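Local coordinates for protein phosphoserine aminotransferase (Bacillus circulans, PDB 2C0R) that catalyses the reversible, pyridoxal phosphate-dependent transamination between 3-phosphohydroxypyruvate and phosphoserine in serine biosynthesis, and a parallel step towards pyridoxine, at residues T66-L71 / F183-F188; V314-Q319 / V351-H356; K326-R329 / L334-S337. The protein carries 1 engineered substitution. All coordinates share one frame; numbering follows the deposited sequence.

Contact 1: residues T66-L71 / F183-F188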
loop_
_atom_site.group_PDB
_atom_site.type_symbol
_atom_site.label_atom_id
_atom_site.label_comp_id
_atom_site.label_asym_id
_atom_site.label_seq_id
_atom_site.Cartn_x
_atom_site.Cartn_y
_atom_site.Cartn_z
ATOM N N THR A 66 -12.445 18.062 16.397
ATOM C CA THR A 66 -13.632 17.662 15.669
ATOM C C THR A 66 -13.626 18.249 14.259
ATOM O O THR A 66 -12.901 19.231 14.030
ATOM C CB THR A 66 -14.904 18.122 16.380
ATOM O OG1 THR A 66 -14.820 19.557 16.458
ATOM C CG2 THR A 66 -15.034 17.586 17.798
ATOM N N GLY A 67 -14.409 17.689 13.351
ATOM C CA GLY A 67 -14.459 18.144 12.004
ATOM C C GLY A 67 -13.344 17.619 11.124
ATOM O O GLY A 67 -13.208 18.132 9.981
ATOM N N TYR A 68 -12.550 16.674 11.596
ATOM C CA TYR A 68 -11.494 16.072 10.817
ATOM C C TYR A 68 -11.716 14.590 10.591
ATOM O O TYR A 68 -12.175 13.878 11.482
ATOM C CB TYR A 68 -10.113 16.188 11.532
ATOM C CG TYR A 68 -9.655 17.626 11.493
ATOM C CD1 TYR A 68 -10.107 18.565 12.415
ATOM C CD2 TYR A 68 -8.744 18.039 10.529
ATOM C CE1 TYR A 68 -9.652 19.877 12.345
ATOM C CE2 TYR A 68 -8.291 19.350 10.453
ATOM C CZ TYR A 68 -8.756 20.267 11.374
ATOM O OH TYR A 68 -8.332 21.582 11.325
ATOM N N LYS A 69 -11.391 14.141 9.395
ATOM C CA LYS A 69 -11.499 12.715 9.124
ATOM C C LYS A 69 -10.105 12.126 8.956
ATOM O O LYS A 69 -9.271 12.730 8.266
ATOM C CB LYS A 69 -12.316 12.484 7.854
ATOM C CG LYS A 69 -12.595 11.010 7.570
ATOM C CD LYS A 69 -13.587 10.362 8.523
ATOM C CE LYS A 69 -13.725 8.902 8.064
ATOM N NZ LYS A 69 -14.415 8.054 9.074
ATOM N N VAL A 70 -9.873 10.979 9.563
ATOM C CA VAL A 70 -8.639 10.241 9.336
ATOM C C VAL A 70 -8.860 9.297 8.146
ATOM O O VAL A 70 -9.746 8.450 8.205
ATOM C CB VAL A 70 -8.217 9.456 10.583
ATOM C CG1 VAL A 70 -6.978 8.624 10.328
ATOM C CG2 VAL A 70 -8.042 10.401 11.765
ATOM N N LEU A 71 -8.059 9.494 7.105
ATOM C CA LEU A 71 -8.071 8.641 5.951
ATOM C C LEU A 71 -6.828 7.769 5.914
ATOM O O LEU A 71 -5.772 8.213 6.341
ATOM C CB LEU A 71 -8.116 9.503 4.661
ATOM C CG LEU A 71 -9.190 10.571 4.637
ATOM C CD1 LEU A 71 -9.044 11.401 3.360
ATOM C CD2 LEU A 71 -10.600 10.002 4.764
ATOM N N PHE A 183 0.494 18.877 18.735
ATOM C CA PHE A 183 0.242 20.018 17.897
ATOM C C PHE A 183 -1.278 20.187 17.825
ATOM O O PHE A 183 -2.030 19.243 18.093
ATOM C CB PHE A 183 0.879 19.890 16.518
ATOM C CG PHE A 183 0.278 18.870 15.582
ATOM C CD1 PHE A 183 -0.669 19.192 14.612
ATOM C CD2 PHE A 183 0.686 17.563 15.681
ATOM C CE1 PHE A 183 -1.222 18.232 13.770
ATOM C CE2 PHE A 183 0.185 16.586 14.835
ATOM C CZ PHE A 183 -0.736 16.937 13.872
ATOM N N ASP A 184 -1.615 21.422 17.462
ATOM C CA ASP A 184 -3.041 21.752 17.316
ATOM C C ASP A 184 -3.464 21.455 15.884
ATOM O O ASP A 184 -3.129 22.220 14.973
ATOM C CB ASP A 184 -3.277 23.219 17.660
ATOM C CG ASP A 184 -4.699 23.721 17.495
ATOM O OD1 ASP A 184 -5.610 22.852 17.346
ATOM O OD2 ASP A 184 -4.878 24.963 17.535
ATOM N N LEU A 185 -4.204 20.361 15.708
ATOM C CA LEU A 185 -4.642 19.998 14.381
ATOM C C LEU A 185 -5.449 21.104 13.715
ATOM O O LEU A 185 -5.468 21.223 12.492
ATOM C CB LEU A 185 -5.475 18.713 14.414
ATOM C CG LEU A 185 -5.930 18.176 13.077
ATOM C CD1 LEU A 185 -4.752 17.842 12.186
ATOM C CD2 LEU A 185 -6.738 16.882 13.287
ATOM N N ASN A 186 -6.125 21.902 14.529
ATOM C CA ASN A 186 -6.978 22.943 13.952
ATOM C C ASN A 186 -6.217 24.013 13.190
ATOM O O ASN A 186 -6.825 24.794 12.429
ATOM C CB ASN A 186 -7.752 23.616 15.088
ATOM C CG ASN A 186 -8.643 22.629 15.792
ATOM O OD1 ASN A 186 -9.576 22.123 15.194
ATOM N ND2 ASN A 186 -8.364 22.358 17.071
ATOM N N GLN A 187 -4.901 24.099 13.312
ATOM C CA GLN A 187 -4.179 25.004 12.440
ATOM C C GLN A 187 -4.177 24.531 10.971
ATOM O O GLN A 187 -3.903 25.348 10.093
ATOM C CB GLN A 187 -2.703 25.125 12.856
ATOM C CG GLN A 187 -2.491 25.935 14.103
ATOM C CD GLN A 187 -1.038 26.262 14.317
ATOM O OE1 GLN A 187 -0.259 25.375 14.683
ATOM N NE2 GLN A 187 -0.665 27.528 14.085
ATOM N N PHE A 188 -4.445 23.257 10.775
ATOM C CA PHE A 188 -4.249 22.652 9.458
ATOM C C PHE A 188 -5.518 22.326 8.751
ATOM O O PHE A 188 -6.495 21.903 9.390
ATOM C CB PHE A 188 -3.485 21.319 9.605
ATOM C CG PHE A 188 -2.021 21.536 9.991
ATOM C CD1 PHE A 188 -1.667 21.598 11.323
ATOM C CD2 PHE A 188 -1.058 21.697 9.004
ATOM C CE1 PHE A 188 -0.341 21.840 11.678
ATOM C CE2 PHE A 188 0.267 21.898 9.339
ATOM C CZ PHE A 188 0.622 21.962 10.685
HETATM O O HOH W 1 -11.539 20.807 16.507
HETATM O O HOH W 2 -9.214 24.594 11.155
HETATM O O HOH W 3 -10.741 23.226 13.053
#

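Contact 2: residues V314-Q319 / V351-H356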
loop_
_atom_site.group_PDB
_atom_site.type_symbol
_atom_site.label_atom_id
_atom_site.label_comp_id
_atom_site.label_asym_id
_atom_site.label_seq_id
_atom_site.Cartn_x
_atom_site.Cartn_y
_atom_site.Cartn_z
ATOM N N VAL A 314 30.832 4.822 9.438
ATOM C CA VAL A 314 29.652 3.966 9.132
ATOM C C VAL A 314 30.043 2.511 9.237
ATOM O O VAL A 314 29.403 1.651 9.831
ATOM C CB VAL A 314 29.099 4.313 7.734
ATOM C CG1 VAL A 314 28.166 3.219 7.224
ATOM C CG2 VAL A 314 28.394 5.670 7.713
ATOM N N LYS A 315 31.202 2.241 8.616
ATOM C CA LYS A 315 31.626 0.847 8.520
ATOM C C LYS A 315 31.895 0.341 9.917
ATOM O O LYS A 315 31.469 -0.760 10.305
ATOM C CB LYS A 315 32.844 0.774 7.613
ATOM N N ALA A 316 32.599 1.138 10.719
ATOM C CA ALA A 316 32.855 0.689 12.076
ATOM C C ALA A 316 31.562 0.563 12.845
ATOM O O ALA A 316 31.391 -0.348 13.641
ATOM C CB ALA A 316 33.812 1.703 12.694
ATOM N N SER A 317 30.621 1.505 12.658
ATOM C CA SER A 317 29.377 1.380 13.381
ATOM C C SER A 317 28.595 0.112 13.001
ATOM O O SER A 317 27.973 -0.525 13.869
ATOM C CB SER A 317 28.444 2.564 13.161
ATOM O OG SER A 317 27.786 2.568 11.914
ATOM N N GLU A 318 28.648 -0.313 11.760
ATOM C CA GLU A 318 27.957 -1.538 11.362
ATOM C C GLU A 318 28.538 -2.760 12.053
ATOM O O GLU A 318 27.827 -3.705 12.393
ATOM C CB GLU A 318 28.016 -1.663 9.842
ATOM C CG GLU A 318 27.113 -0.630 9.178
ATOM C CD GLU A 318 27.283 -0.496 7.681
ATOM O OE1 GLU A 318 28.341 -0.850 7.097
ATOM O OE2 GLU A 318 26.310 -0.003 7.049
ATOM N N GLN A 319 29.844 -2.722 12.292
ATOM C CA GLN A 319 30.494 -3.804 13.008
ATOM C C GLN A 319 30.109 -3.871 14.471
ATOM O O GLN A 319 30.277 -4.886 15.141
ATOM C CB GLN A 319 32.009 -3.572 12.954
ATOM C CG GLN A 319 32.622 -3.834 11.596
ATOM C CD GLN A 319 34.133 -3.651 11.652
ATOM O OE1 GLN A 319 34.715 -3.193 12.656
ATOM N NE2 GLN A 319 34.786 -4.028 10.551
ATOM N N VAL A 351 26.051 7.201 21.286
ATOM C CA VAL A 351 26.928 8.235 21.842
ATOM C C VAL A 351 28.216 7.610 22.319
ATOM O O VAL A 351 29.285 8.217 22.195
ATOM C CB VAL A 351 26.177 8.965 22.981
ATOM C CG1 VAL A 351 27.134 9.721 23.893
ATOM C CG2 VAL A 351 25.114 9.868 22.340
ATOM N N GLN A 352 28.138 6.402 22.884
ATOM C CA GLN A 352 29.343 5.687 23.328
ATOM C C GLN A 352 30.213 5.393 22.125
ATOM O O GLN A 352 31.428 5.648 22.167
ATOM C CB GLN A 352 28.955 4.409 24.053
ATOM C CG GLN A 352 28.206 4.556 25.365
ATOM C CD GLN A 352 27.751 3.271 26.019
ATOM O OE1 GLN A 352 26.861 3.313 26.884
ATOM N NE2 GLN A 352 28.321 2.124 25.657
ATOM N N PHE A 353 29.593 4.876 21.063
ATOM C CA PHE A 353 30.337 4.622 19.834
ATOM C C PHE A 353 30.974 5.895 19.290
ATOM O O PHE A 353 32.127 5.894 18.878
ATOM C CB PHE A 353 29.416 3.978 18.794
ATOM C CG PHE A 353 30.144 3.849 17.455
ATOM C CD1 PHE A 353 31.050 2.804 17.293
ATOM C CD2 PHE A 353 29.931 4.738 16.404
ATOM C CE1 PHE A 353 31.753 2.672 16.109
ATOM C CE2 PHE A 353 30.643 4.606 15.217
ATOM C CZ PHE A 353 31.537 3.562 15.064
ATOM N N MET A 354 30.201 6.974 19.304
ATOM C CA MET A 354 30.734 8.234 18.813
ATOM C C MET A 354 31.906 8.713 19.649
ATOM O O MET A 354 32.850 9.286 19.110
ATOM C CB MET A 354 29.619 9.312 18.837
ATOM C CG MET A 354 28.652 9.125 17.675
ATOM S SD MET A 354 27.207 10.200 17.876
ATOM C CE MET A 354 27.941 11.812 17.538
ATOM N N GLU A 355 31.865 8.488 20.966
ATOM C CA GLU A 355 32.990 8.886 21.820
ATOM C C GLU A 355 34.228 8.067 21.493
ATOM O O GLU A 355 35.318 8.609 21.353
ATOM C CB GLU A 355 32.576 8.698 23.282
ATOM C CG GLU A 355 33.740 9.037 24.201
ATOM C CD GLU A 355 34.070 10.504 24.349
ATOM O OE1 GLU A 355 35.156 10.786 24.876
ATOM O OE2 GLU A 355 33.269 11.389 23.950
ATOM N N HIS A 356 34.091 6.752 21.356
ATOM C CA HIS A 356 35.189 5.886 20.947
ATOM C C HIS A 356 35.779 6.287 19.592
ATOM O O HIS A 356 37.017 6.342 19.418
ATOM C CB HIS A 356 34.778 4.406 20.837
ATOM C CG HIS A 356 35.817 3.539 20.172
ATOM N ND1 HIS A 356 37.043 3.237 20.745
ATOM C CD2 HIS A 356 35.837 2.898 18.977
ATOM C CE1 HIS A 356 37.774 2.473 19.964
ATOM N NE2 HIS A 356 37.050 2.246 18.873
#

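Contact 3: residues K326-R329 / L334-S337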
loop_
_atom_site.group_PDB
_atom_site.type_symbol
_atom_site.label_atom_id
_atom_site.label_comp_id
_atom_site.label_asym_id
_atom_site.label_seq_id
_atom_site.Cartn_x
_atom_site.Cartn_y
_atom_site.Cartn_z
ATOM N N LYS A 326 24.459 6.073 7.845
ATOM C CA LYS A 326 24.952 6.822 6.684
ATOM C C LYS A 326 23.909 7.836 6.226
ATOM O O LYS A 326 22.745 7.403 6.090
ATOM C CB LYS A 326 25.236 5.840 5.552
ATOM C CG LYS A 326 26.017 6.360 4.368
ATOM C CD LYS A 326 26.208 5.271 3.314
ATOM C CE LYS A 326 26.768 5.803 2.007
ATOM N NZ LYS A 326 28.050 5.156 1.624
ATOM N N GLY A 327 24.276 9.085 5.984
ATOM C CA GLY A 327 23.336 10.153 5.583
ATOM C C GLY A 327 22.720 9.787 4.249
ATOM O O GLY A 327 23.280 8.935 3.584
ATOM N N HIS A 328 21.598 10.410 3.889
ATOM C CA HIS A 328 21.043 10.071 2.564
ATOM C C HIS A 328 22.013 10.403 1.455
ATOM O O HIS A 328 22.808 11.341 1.576
ATOM C CB HIS A 328 19.772 10.913 2.485
ATOM C CG HIS A 328 19.003 10.664 1.221
ATOM N ND1 HIS A 328 19.224 11.296 0.022
ATOM C CD2 HIS A 328 17.981 9.810 1.018
ATOM C CE1 HIS A 328 18.372 10.839 -0.877
ATOM N NE2 HIS A 328 17.610 9.934 -0.294
ATOM N N ARG A 329 22.043 9.708 0.319
ATOM C CA ARG A 329 23.159 9.966 -0.595
ATOM C C ARG A 329 23.206 11.362 -1.194
ATOM O O ARG A 329 24.287 11.788 -1.609
ATOM C CB ARG A 329 23.129 8.937 -1.736
ATOM C CG ARG A 329 21.720 8.572 -2.175
ATOM C CD ARG A 329 21.349 7.145 -1.819
ATOM N NE ARG A 329 20.742 6.412 -2.946
ATOM C CZ ARG A 329 20.588 5.092 -2.909
ATOM N NH1 ARG A 329 20.047 4.410 -3.901
ATOM N NH2 ARG A 329 20.991 4.418 -1.832
ATOM N N LEU A 334 26.145 11.887 8.111
ATOM C CA LEU A 334 25.511 10.897 8.935
ATOM C C LEU A 334 24.149 11.426 9.365
ATOM O O LEU A 334 23.889 12.640 9.382
ATOM C CB LEU A 334 26.305 10.595 10.214
ATOM C CG LEU A 334 27.703 9.998 10.056
ATOM C CD1 LEU A 334 27.750 8.717 9.213
ATOM C CD2 LEU A 334 28.675 11.004 9.453
ATOM N N ARG A 335 23.294 10.465 9.667
ATOM C CA ARG A 335 21.931 10.806 10.076
ATOM C C ARG A 335 21.495 9.735 11.083
ATOM O O ARG A 335 21.405 8.563 10.704
ATOM C CB ARG A 335 20.970 10.817 8.899
ATOM C CG ARG A 335 19.521 11.059 9.331
ATOM C CD ARG A 335 18.620 11.312 8.113
ATOM N NE ARG A 335 18.692 10.201 7.154
ATOM C CZ ARG A 335 17.885 10.017 6.126
ATOM N NH1 ARG A 335 16.869 10.856 5.873
ATOM N NH2 ARG A 335 18.062 8.975 5.313
ATOM N N ALA A 336 21.234 10.141 12.303
ATOM C CA ALA A 336 20.694 9.282 13.328
ATOM C C ALA A 336 19.190 9.556 13.395
ATOM O O ALA A 336 18.819 10.620 13.879
ATOM C CB ALA A 336 21.344 9.559 14.675
ATOM N N SER A 337 18.418 8.602 12.893
ATOM C CA SER A 337 16.960 8.750 12.944
ATOM C C SER A 337 16.425 8.139 14.228
ATOM O O SER A 337 16.783 6.983 14.525
ATOM C CB SER A 337 16.363 8.098 11.693
ATOM O OG SER A 337 16.813 8.773 10.524
HETATM O O HOH W 4 20.174 7.833 6.958
#

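Contact 1: residues T66-L71 / F183-F188
Leu185 lays its CD2 methyl over one face of the Tyr68 ring, 3.7 Å from the ring centroid. This is a CH-pi contact, 21° off the ring normal. With CG anti to the backbone N (chi1 -177°) and chi2 at 60°, CD2 comes to lie over the ring. At the outer end of the ring, Tyr68 OH donates a 2.7 Å hydrogen bond to Phe188 O, which lies at the ring edge, in plane, and is met almost end-on. Water 2 donates to Tyr68 OH and to Asn186 O. Water 1 joins Thr66 N to Asn186 OD1. A phenylalanine at Tyr68 would still offer a face to Leu185 but would probably leave Phe188 O without its donor and break the water 2 bridge. In the second shell, Asp184 OD1 accepts from Asn186 N at 3.0 Å, forming an Asx turn, and from Asn186 ND2 at 2.8 Å. The ND2 bond helps to hold the side-chain amide beside the ring edge. Ile208 and Arg210 of strand 205-210 also pack on Tyr68. The contact ties edge strand 68-73 of the seven-stranded mixed sheet to the loop before strand 190-194; such a sheet is characteristic of the large domain of fold-type I aminotransferases.

Contact 2: residues V314-Q319 / V351-H356
Phe353 packs on Ala316 and Ser317 in a helix-to-helix contact of the C-terminal small domain of this class-V aminotransferase. Helix 344-361 supplies the aromatic ring and helix 307-319 the small residues that receive it. The backbones come nearest at Ser317 and Phe353, whose CA atoms are 7.3 Å apart. Small side chains on one helix allow the ring to reach the backbone itself. Phe353 CG is anti to the backbone N (chi1 174°), and the ring extends across to the other helix. Its leading atom is CZ. Phe353 CZ lies 3.3 Å from Ser317 N, and Ser317 CA sits over one face of the ring. The CB of Ser317 follows the same ring toward CE2, with Ser317 CB and Phe353 CE2 3.6 Å apart. Ala316 approaches differently: its CB lies at the ring edge, in plane, 3.8 Å from Phe353 CZ. The ring thus rests on the backbone N and CA and on the CB of Ser317; the hydroxyl takes no part. Two other aromatic rings meet it. Phe313 meets it edge-to-face, and Phe322 meets it with the planes at about 45°. On another side of helix 344-361, Val351 and Met354 pack on helix 260-280. The hydroxyl of the buried Ser317 is satisfied within its own helix. Ser317 OG donates to Val314 O at 2.8 Å, tilted 23° from the carbonyl plane, and Val314 O also accepts the helical bond from Glu318 N at 2.9 Å.

Contact 3: residues K326-R329 / L334-S337
The backbones of Lys326 and Leu334 form a single beta bridge, with their CA atoms 4.7 Å apart. Next to it, Gly327 N comes within 3.7 Å of Leu334 CA. Backbone bonds from Gly327 to Gly333 and from Arg335 to Leu325 hold the turn closed. Apolar packing is slight: Leu334 CD1 lies 4.2 Å from Lys326 CA, and Leu334 turns on to Phe313 and Val314 of helix 307-319. Further along, a CB packs on a flat group. His328 CB sits over one face of the Arg335 guanidinium, 3.8 Å from Arg335 NH2. The same NH2 lies more loosely at the edge of the His328 ring, near its plane. The Arg335 chain bends at chi3 (56°), bringing its head back over the loop. The polar links are indirect. Water 4 lies at the edge of the guanidinium, in plane, and accepts from Arg335 NE at 2.8 Å. It lies 2.7 Å from Lys326 O, to which it can donate, though other acceptors compete for its protons. Arg335 NH1 bonds Thr153 O, while His328 ND1 pairs with Ser330 OG. With water 4 at NE, Thr153 O at NH1 and His328 CB over one face, the guanidinium is probably restrained from turning, linking this loop to the backbone of a cofactor-binding residue.

In the fold
Contacts 2 and 3 are neighbours in the small domain, with centres 14 Å apart. Val314 CG2 of contact 2 packs on Leu334 CD1 of contact 3 at 3.5 Å. Contact 3 is nested in the chain loop that contact 2 closes. Contact 1 lies across the chain's centre, its centre about 41 Å from that of contact 2 and 31 Å from that of contact 3. Contact 3 is the nearer to the cofactor: the Arg335 side chain is about 7 Å from the bound pyridoxal phosphate, that of Phe188 about 12 Å. Contact 2 stands away from the annotated sites and joins helices behind the strand that carries Arg335.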